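Probable transcriptional regulator (Rhodococcus jostii, PDB 3HIM) probably binds regulatory DNA as a transcription factor of the TetR family, working through a predicted helix-turn-helix motif. Local coordinates at residues B[61-73]-B[118-132]. Residues are numbered along the deposited sequence; the frame is centred on the assembly and turned at random.
Sequences ESLLYAISLEGHH and LRSLSPEHFAIIADI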
ATOM      1  N   GLU B  61       4.318  21.410   8.731  1.00 17.73           N
ATOM      2  CA  GLU B  61       3.804  20.233   9.420  1.00 16.98           C
ATOM      3  C   GLU B  61       2.330  20.389   9.743  1.00 16.51           C
ATOM      4  O   GLU B  61       1.590  19.404   9.735  1.00 16.06           O
ATOM      5  CB  GLU B  61       4.611  19.939  10.692  1.00 16.81           C
ATOM      6  CG  GLU B  61       4.211  18.623  11.391  1.00 16.69           C
ATOM      7  CD  GLU B  61       3.014  18.776  12.324  1.00 16.55           C
ATOM      8  OE1 GLU B  61       2.636  19.924  12.655  1.00 14.96           O
ATOM      9  OE2 GLU B  61       2.438  17.745  12.743  1.00 18.74           O
ATOM     10  N   SER B  62       1.921  21.633  10.017  1.00 16.36           N
ATOM     11  CA  SER B  62       0.535  21.942  10.321  0.50 16.17           C
ATOM     12  C   SER B  62      -0.314  21.644   9.096  1.00 16.47           C
ATOM     13  O   SER B  62      -1.442  21.170   9.218  1.00 16.50           O
ATOM     14  CB  SER B  62       0.371  23.409  10.744  0.50 16.18           C
ATOM     15  OG  SER B  62       0.383  24.289   9.629  0.50 14.90           O
ATOM     16  N   LEU B  63       0.251  21.910   7.921  1.00 16.43           N
ATOM     17  CA  LEU B  63      -0.446  21.744   6.657  1.00 16.98           C
ATOM     18  C   LEU B  63      -0.558  20.259   6.299  1.00 17.42           C
ATOM     19  O   LEU B  63      -1.605  19.805   5.794  1.00 17.08           O
ATOM     20  CB  LEU B  63       0.279  22.525   5.559  1.00 16.66           C
ATOM     21  CG  LEU B  63      -0.190  22.365   4.102  1.00 18.57           C
ATOM     22  CD1 LEU B  63      -1.685  22.630   3.939  1.00 17.30           C
ATOM     23  CD2 LEU B  63       0.624  23.289   3.205  1.00 16.99           C
ATOM     24  N   LEU B  64       0.519  19.508   6.559  1.00 16.97           N
ATOM     25  CA  LEU B  64       0.494  18.063   6.376  1.00 17.01           C
ATOM     26  C   LEU B  64      -0.550  17.416   7.309  1.00 17.00           C
ATOM     27  O   LEU B  64      -1.330  16.551   6.886  1.00 16.63           O
ATOM     28  CB  LEU B  64       1.882  17.458   6.625  1.00 17.29           C
ATOM     29  CG  LEU B  64       1.909  15.925   6.680  1.00 17.49           C
ATOM     30  CD1 LEU B  64       1.708  15.362   5.269  1.00 16.74           C
ATOM     31  CD2 LEU B  64       3.214  15.428   7.302  1.00 18.92           C
ATOM     32  N   TYR B  65      -0.552  17.844   8.577  1.00 17.33           N
ATOM     33  CA  TYR B  65      -1.513  17.364   9.553  1.00 16.82           C
ATOM     34  C   TYR B  65      -2.930  17.647   9.088  1.00 17.25           C
ATOM     35  O   TYR B  65      -3.777  16.749   9.134  1.00 17.18           O
ATOM     36  CB  TYR B  65      -1.261  17.986  10.922  1.00 17.45           C
ATOM     37  CG  TYR B  65      -2.369  17.694  11.925  1.00 17.51           C
ATOM     38  CD1 TYR B  65      -2.687  16.375  12.282  1.00 17.35           C
ATOM     39  CD2 TYR B  65      -3.114  18.737  12.494  1.00 19.29           C
ATOM     40  CE1 TYR B  65      -3.714  16.094  13.188  1.00 19.02           C
ATOM     41  CE2 TYR B  65      -4.141  18.473  13.413  1.00 19.92           C
ATOM     42  CZ  TYR B  65      -4.427  17.144  13.749  1.00 19.81           C
ATOM     43  OH  TYR B  65      -5.423  16.864  14.634  1.00 21.56           O
ATOM     44  N   ALA B  66      -3.195  18.873   8.621  1.00 16.46           N
ATOM     45  CA  ALA B  66      -4.521  19.171   8.076  1.00 17.31           C
ATOM     46  C   ALA B  66      -4.889  18.204   6.943  1.00 16.79           C
ATOM     47  O   ALA B  66      -5.977  17.656   6.933  1.00 17.51           O
ATOM     48  CB  ALA B  66      -4.632  20.634   7.608  1.00 16.98           C
ATOM     49  N   ILE B  67      -3.980  17.989   6.006  1.00 16.86           N
ATOM     50  CA  ILE B  67      -4.225  17.070   4.884  1.00 16.48           C
ATOM     51  C   ILE B  67      -4.523  15.654   5.406  1.00 16.80           C
ATOM     52  O   ILE B  67      -5.477  15.021   4.999  1.00 16.67           O
ATOM     53  CB  ILE B  67      -3.030  17.091   3.879  1.00 16.53           C
ATOM     54  CG1 ILE B  67      -2.971  18.439   3.152  1.00 15.76           C
ATOM     55  CG2 ILE B  67      -3.108  15.951   2.858  1.00 14.53           C
ATOM     56  CD1 ILE B  67      -1.656  18.715   2.444  1.00 13.45           C
ATOM     57  N   SER B  68      -3.723  15.189   6.356  1.00 17.04           N
ATOM     58  CA  SER B  68      -3.818  13.823   6.837  1.00 16.82           C
ATOM     59  C   SER B  68      -5.101  13.613   7.674  1.00 16.61           C
ATOM     60  O   SER B  68      -5.780  12.584   7.564  1.00 16.03           O
ATOM     61  CB  SER B  68      -2.558  13.476   7.634  1.00 16.61           C
ATOM     62  OG  SER B  68      -2.589  12.124   8.040  1.00 18.14           O
ATOM     63  N   LEU B  69      -5.431  14.598   8.491  1.00 16.28           N
ATOM     64  CA  LEU B  69      -6.660  14.581   9.279  1.00 16.94           C
ATOM     65  C   LEU B  69      -7.884  14.537   8.371  1.00 17.24           C
ATOM     66  O   LEU B  69      -8.785  13.701   8.540  1.00 16.67           O
ATOM     67  CB  LEU B  69      -6.709  15.831  10.162  1.00 16.46           C
ATOM     68  CG  LEU B  69      -7.910  16.058  11.067  1.00 17.03           C
ATOM     69  CD1 LEU B  69      -7.961  14.998  12.189  1.00 16.04           C
ATOM     70  CD2 LEU B  69      -7.823  17.478  11.651  1.00 16.42           C
ATOM     71  N   GLU B  70      -7.890  15.441   7.394  1.00 17.93           N
ATOM     72  CA  GLU B  70      -8.985  15.561   6.449  1.00 18.06           C
ATOM     73  C   GLU B  70      -9.206  14.202   5.813  1.00 17.86           C
ATOM     74  O   GLU B  70     -10.316  13.672   5.858  1.00 18.05           O
ATOM     75  CB  GLU B  70      -8.643  16.619   5.398  1.00 18.49           C
ATOM     76  CG  GLU B  70      -9.623  16.769   4.224  1.00 19.49           C
ATOM     77  CD  GLU B  70      -9.367  18.052   3.413  1.00 22.55           C
ATOM     78  OE1 GLU B  70      -8.217  18.305   2.961  1.00 24.81           O
ATOM     79  OE2 GLU B  70     -10.327  18.815   3.229  1.00 25.56           O
ATOM     80  N   GLY B  71      -8.133  13.638   5.251  1.00 17.61           N
ATOM     81  CA  GLY B  71      -8.160  12.332   4.572  1.00 16.27           C
ATOM     82  C   GLY B  71      -8.602  11.192   5.469  1.00 16.27           C
ATOM     83  O   GLY B  71      -9.490  10.426   5.105  1.00 16.39           O
ATOM     84  N   HIS B  72      -7.997  11.086   6.652  1.00 15.88           N
ATOM     85  CA  HIS B  72      -8.364  10.044   7.614  1.00 16.18           C
ATOM     86  C   HIS B  72      -9.814  10.132   8.091  1.00 16.91           C
ATOM     87  O   HIS B  72     -10.511   9.124   8.119  1.00 16.16           O
ATOM     88  CB  HIS B  72      -7.377  10.001   8.786  1.00 15.85           C
ATOM     89  CG  HIS B  72      -6.037   9.436   8.405  1.00 16.12           C
ATOM     90  ND1 HIS B  72      -5.746   8.092   8.488  1.00 16.12           N
ATOM     91  CD2 HIS B  72      -4.930  10.028   7.902  1.00 15.06           C
ATOM     92  CE1 HIS B  72      -4.509   7.882   8.070  1.00 17.03           C
ATOM     93  NE2 HIS B  72      -3.993   9.041   7.706  1.00 18.31           N
ATOM     94  N   HIS B  73     -10.261  11.337   8.450  1.00 17.82           N
ATOM     95  CA  HIS B  73     -11.652  11.551   8.842  1.00 18.94           C
ATOM     96  C   HIS B  73     -12.603  11.263   7.695  1.00 18.79           C
ATOM     97  O   HIS B  73     -13.648  10.669   7.891  1.00 19.41           O
ATOM     98  CB  HIS B  73     -11.898  12.973   9.348  1.00 19.29           C
ATOM     99  CG  HIS B  73     -13.340  13.258   9.601  1.00 23.36           C
ATOM    100  ND1 HIS B  73     -14.209  13.627   8.596  1.00 27.18           N
ATOM    101  CD2 HIS B  73     -14.084  13.165  10.731  1.00 26.48           C
ATOM    102  CE1 HIS B  73     -15.423  13.780   9.101  1.00 28.97           C
ATOM    103  NE2 HIS B  73     -15.373  13.512  10.395  1.00 30.02           N
ATOM    104  N   LEU B 118       3.560  10.141   7.555  1.00 18.85           N
ATOM    105  CA  LEU B 118       3.187  10.099   8.980  1.00 18.85           C
ATOM    106  C   LEU B 118       4.358  10.331   9.915  1.00 18.44           C
ATOM    107  O   LEU B 118       4.186  10.885  11.010  1.00 17.70           O
ATOM    108  CB  LEU B 118       2.534   8.774   9.347  1.00 19.00           C
ATOM    109  CG  LEU B 118       1.143   8.527   8.765  1.00 20.88           C
ATOM    110  CD1 LEU B 118       0.834   7.033   8.823  1.00 20.63           C
ATOM    111  CD2 LEU B 118       0.081   9.352   9.495  1.00 21.50           C
ATOM    112  N   ARG B 119       5.529   9.908   9.459  1.00 18.24           N
ATOM    113  CA  ARG B 119       6.795  10.090  10.161  1.00 19.05           C
ATOM    114  C   ARG B 119       7.103  11.568  10.378  1.00 19.10           C
ATOM    115  O   ARG B 119       7.917  11.906  11.241  1.00 19.51           O
ATOM    116  CB  ARG B 119       7.945   9.458   9.360  1.00 18.83           C
ATOM    117  CG  ARG B 119       8.197  10.168   8.028  1.00 20.51           C
ATOM    118  CD  ARG B 119       9.315   9.567   7.197  1.00 22.42           C
ATOM    119  NE  ARG B 119       9.214  10.076   5.832  1.00 23.57           N
ATOM    120  CZ  ARG B 119       9.148   9.326   4.742  1.00 23.41           C
ATOM    121  NH1 ARG B 119       9.218   8.006   4.821  1.00 23.70           N
ATOM    122  NH2 ARG B 119       9.037   9.902   3.559  1.00 23.79           N
ATOM    123  N   SER B 120       6.473  12.432   9.581  1.00 18.46           N
ATOM    124  CA  SER B 120       6.717  13.869   9.666  1.00 18.24           C
ATOM    125  C   SER B 120       5.766  14.586  10.624  1.00 18.10           C
ATOM    126  O   SER B 120       5.928  15.773  10.873  1.00 19.11           O
ATOM    127  CB  SER B 120       6.626  14.512   8.284  1.00 17.98           C
ATOM    128  OG  SER B 120       7.757  14.204   7.503  1.00 17.93           O
ATOM    129  N   LEU B 121       4.783  13.878  11.169  1.00 17.61           N
ATOM    130  CA  LEU B 121       3.791  14.511  12.037  1.00 16.94           C
ATOM    131  C   LEU B 121       4.360  14.720  13.425  1.00 17.06           C
ATOM    132  O   LEU B 121       5.109  13.889  13.916  1.00 17.25           O
ATOM    133  CB  LEU B 121       2.519  13.664  12.112  1.00 16.51           C
ATOM    134  CG  LEU B 121       1.674  13.511  10.833  1.00 15.54           C
ATOM    135  CD1 LEU B 121       0.476  12.603  11.092  1.00 15.61           C
ATOM    136  CD2 LEU B 121       1.194  14.853  10.314  1.00 16.19           C
ATOM    137  N   SER B 122       4.015  15.836  14.053  1.00 16.88           N
ATOM    138  CA  SER B 122       4.314  16.038  15.480  1.00 16.66           C
ATOM    139  C   SER B 122       3.715  14.883  16.313  1.00 16.34           C
ATOM    140  O   SER B 122       2.839  14.151  15.827  1.00 15.69           O
ATOM    141  CB  SER B 122       3.723  17.365  15.960  1.00 16.14           C
ATOM    142  OG  SER B 122       2.321  17.233  16.182  1.00 17.50           O
ATOM    143  N   PRO B 123       4.204  14.701  17.552  1.00 15.95           N
ATOM    144  CA  PRO B 123       3.675  13.678  18.450  1.00 16.00           C
ATOM    145  C   PRO B 123       2.162  13.782  18.677  1.00 15.99           C
ATOM    146  O   PRO B 123       1.462  12.779  18.527  1.00 16.06           O
ATOM    147  CB  PRO B 123       4.441  13.929  19.754  1.00 16.41           C
ATOM    148  CG  PRO B 123       5.779  14.451  19.265  1.00 16.20           C
ATOM    149  CD  PRO B 123       5.421  15.335  18.097  1.00 15.94           C
ATOM    150  N   GLU B 124       1.657  14.973  18.998  1.00 15.82           N
ATOM    151  CA  GLU B 124       0.224  15.143  19.232  1.00 15.60           C
ATOM    152  C   GLU B 124      -0.572  14.822  17.976  1.00 15.25           C
ATOM    153  O   GLU B 124      -1.638  14.199  18.043  1.00 15.20           O
ATOM    154  CB  GLU B 124      -0.110  16.553  19.716  1.00 16.14           C
ATOM    155  N   HIS B 125      -0.051  15.247  16.828  1.00 14.98           N
ATOM    156  CA  HIS B 125      -0.747  15.012  15.566  1.00 14.26           C
ATOM    157  C   HIS B 125      -0.692  13.540  15.179  1.00 14.59           C
ATOM    158  O   HIS B 125      -1.699  12.971  14.702  1.00 14.48           O
ATOM    159  CB  HIS B 125      -0.179  15.870  14.453  1.00 14.23           C
ATOM    160  CG  HIS B 125      -0.401  17.343  14.634  1.00 14.38           C
ATOM    161  ND1 HIS B 125       0.400  18.287  14.023  1.00 13.74           N
ATOM    162  CD2 HIS B 125      -1.317  18.035  15.357  1.00 13.14           C
ATOM    163  CE1 HIS B 125      -0.024  19.499  14.345  1.00 14.59           C
ATOM    164  NE2 HIS B 125      -1.058  19.374  15.163  1.00 14.76           N
ATOM    165  N   PHE B 126       0.464  12.910  15.392  1.00 14.26           N
ATOM    166  CA  PHE B 126       0.558  11.468  15.140  1.00 14.56           C
ATOM    167  C   PHE B 126      -0.439  10.662  15.980  1.00 14.17           C
ATOM    168  O   PHE B 126      -1.097   9.768  15.447  1.00 14.29           O
ATOM    169  CB  PHE B 126       1.979  10.926  15.355  1.00 14.90           C
ATOM    170  CG  PHE B 126       2.122   9.484  14.970  1.00 15.21           C
ATOM    171  CD1 PHE B 126       2.274   9.124  13.633  1.00 15.83           C
ATOM    172  CD2 PHE B 126       2.078   8.484  15.930  1.00 14.94           C
ATOM    173  CE1 PHE B 126       2.406   7.778  13.257  1.00 17.10           C
ATOM    174  CE2 PHE B 126       2.222   7.116  15.560  1.00 15.77           C
ATOM    175  CZ  PHE B 126       2.385   6.771  14.236  1.00 15.54           C
ATOM    176  N   ALA B 127      -0.563  10.980  17.274  1.00 13.78           N
ATOM    177  CA  ALA B 127      -1.493  10.241  18.147  1.00 13.81           C
ATOM    178  C   ALA B 127      -2.947  10.400  17.689  1.00 14.23           C
ATOM    179  O   ALA B 127      -3.737   9.479  17.826  1.00 14.00           O
ATOM    180  CB  ALA B 127      -1.353  10.660  19.592  1.00 13.79           C
ATOM    181  N   ILE B 128      -3.303  11.559  17.137  1.00 14.17           N
ATOM    182  CA  ILE B 128      -4.685  11.772  16.699  1.00 14.57           C
ATOM    183  C   ILE B 128      -4.993  10.961  15.433  1.00 14.42           C
ATOM    184  O   ILE B 128      -6.063  10.358  15.305  1.00 14.05           O
ATOM    185  CB  ILE B 128      -4.968  13.264  16.458  1.00 14.94           C
ATOM    186  CG1 ILE B 128      -5.021  14.027  17.792  1.00 15.39           C
ATOM    187  CG2 ILE B 128      -6.260  13.478  15.642  1.00 13.39           C
ATOM    188  CD1 ILE B 128      -4.845  15.575  17.593  1.00 13.92           C
ATOM    189  N   ILE B 129      -4.041  10.953  14.507  1.00 14.68           N
ATOM    190  CA  ILE B 129      -4.197  10.226  13.257  1.00 15.03           C
ATOM    191  C   ILE B 129      -4.268   8.719  13.519  1.00 15.31           C
ATOM    192  O   ILE B 129      -5.103   8.022  12.941  1.00 15.75           O
ATOM    193  CB  ILE B 129      -3.059  10.572  12.259  1.00 14.47           C
ATOM    194  CG1 ILE B 129      -3.144  12.058  11.844  1.00 16.11           C
ATOM    195  CG2 ILE B 129      -3.085   9.633  11.049  1.00 14.14           C
ATOM    196  CD1 ILE B 129      -4.477  12.530  11.157  1.00 13.87           C
ATOM    197  N   ALA B 130      -3.396   8.223  14.394  1.00 15.80           N
ATOM    198  CA  ALA B 130      -3.356   6.784  14.696  1.00 16.49           C
ATOM    199  C   ALA B 130      -4.690   6.371  15.301  1.00 16.84           C
ATOM    200  O   ALA B 130      -5.220   5.303  14.989  1.00 16.71           O
ATOM    201  CB  ALA B 130      -2.185   6.443  15.647  1.00 16.41           C
ATOM    202  N   ASP B 131      -5.249   7.241  16.139  1.00 17.29           N
ATOM    203  CA  ASP B 131      -6.547   6.966  16.724  1.00 18.11           C
ATOM    204  C   ASP B 131      -7.644   6.850  15.668  1.00 18.18           C
ATOM    205  O   ASP B 131      -8.463   5.943  15.745  1.00 18.66           O
ATOM    206  CB  ASP B 131      -6.927   8.006  17.758  1.00 18.62           C
ATOM    207  CG  ASP B 131      -8.209   7.660  18.451  1.00 19.78           C
ATOM    208  OD1 ASP B 131      -8.280   6.553  19.020  1.00 24.33           O
ATOM    209  OD2 ASP B 131      -9.153   8.468  18.420  1.00 21.49           O
ATOM    210  N   ILE B 132      -7.648   7.749  14.681  1.00 17.75           N
ATOM    211  CA  ILE B 132      -8.601   7.655  13.559  1.00 17.47           C
ATOM    212  C   ILE B 132      -8.399   6.370  12.733  1.00 17.07           C
ATOM    213  O   ILE B 132      -9.375   5.745  12.312  1.00 16.98           O
ATOM    214  CB  ILE B 132      -8.563   8.896  12.644  1.00 17.27           C
ATOM    215  CG1 ILE B 132      -8.901  10.145  13.468  1.00 18.35           C
ATOM    216  CG2 ILE B 132      -9.558   8.741  11.471  1.00 16.13           C
ATOM    217  CD1 ILE B 132      -8.513  11.450  12.826  1.00 16.41           C
TER
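Glu61 OE2 is gripped by two donors of segment 118-132: the backbone N of Ser122, 2.8 Å from it, and the imidazole ND1 of His125, at a very short 2.5 Å from the same oxygen. Both bonds are nearly straight. The amide of Ser122 comes from above the carboxylate plane, whereas the imidazole offers its edge and lies almost coplanar with the carboxylate. A carboxylate this close would probably stabilise a proton on ND1, and perhaps a charged imidazole. A bend at chi2 brings the Glu61 carboxylate to the start of helix 123-149, where Ser122 is the N-cap and its OG accepts from His125 N.

One face of the same imidazole carries the Tyr65 ring in an offset stack, centroids 3.6 Å apart and planes at 4°. A chi1 of 171° sets Tyr65 CG opposite its backbone N and lays the ring over His125, with Tyr65 OH 3.3 Å from Ile128 CD1. Replacing this tyrosine by an alanine would probably strip the imidazole of its stacking partner, leaving it freer to tilt away from Glu61.

In this TetR-family fold the contact ties helix 60-82, which follows the predicted helix-turn-helix, to helix 123-149 of the C-terminal domain; segments 61-73 and 123-132 run nearly parallel, at 14°. Further along, Ile129 is a knob in the hole formed by Tyr65, Ser68, Leu69 and His72. Ile129 CG2 sits over the face of the His72 ring, 3.6 Å from its centroid, in a CH-pi contact, while Ile129 CD1 points to the Leu69 backbone. Beyond it, Leu69 CD1 meets Ile132 CD1 at 3.6 Å, and Ile132 CG2 packs against His72 CB.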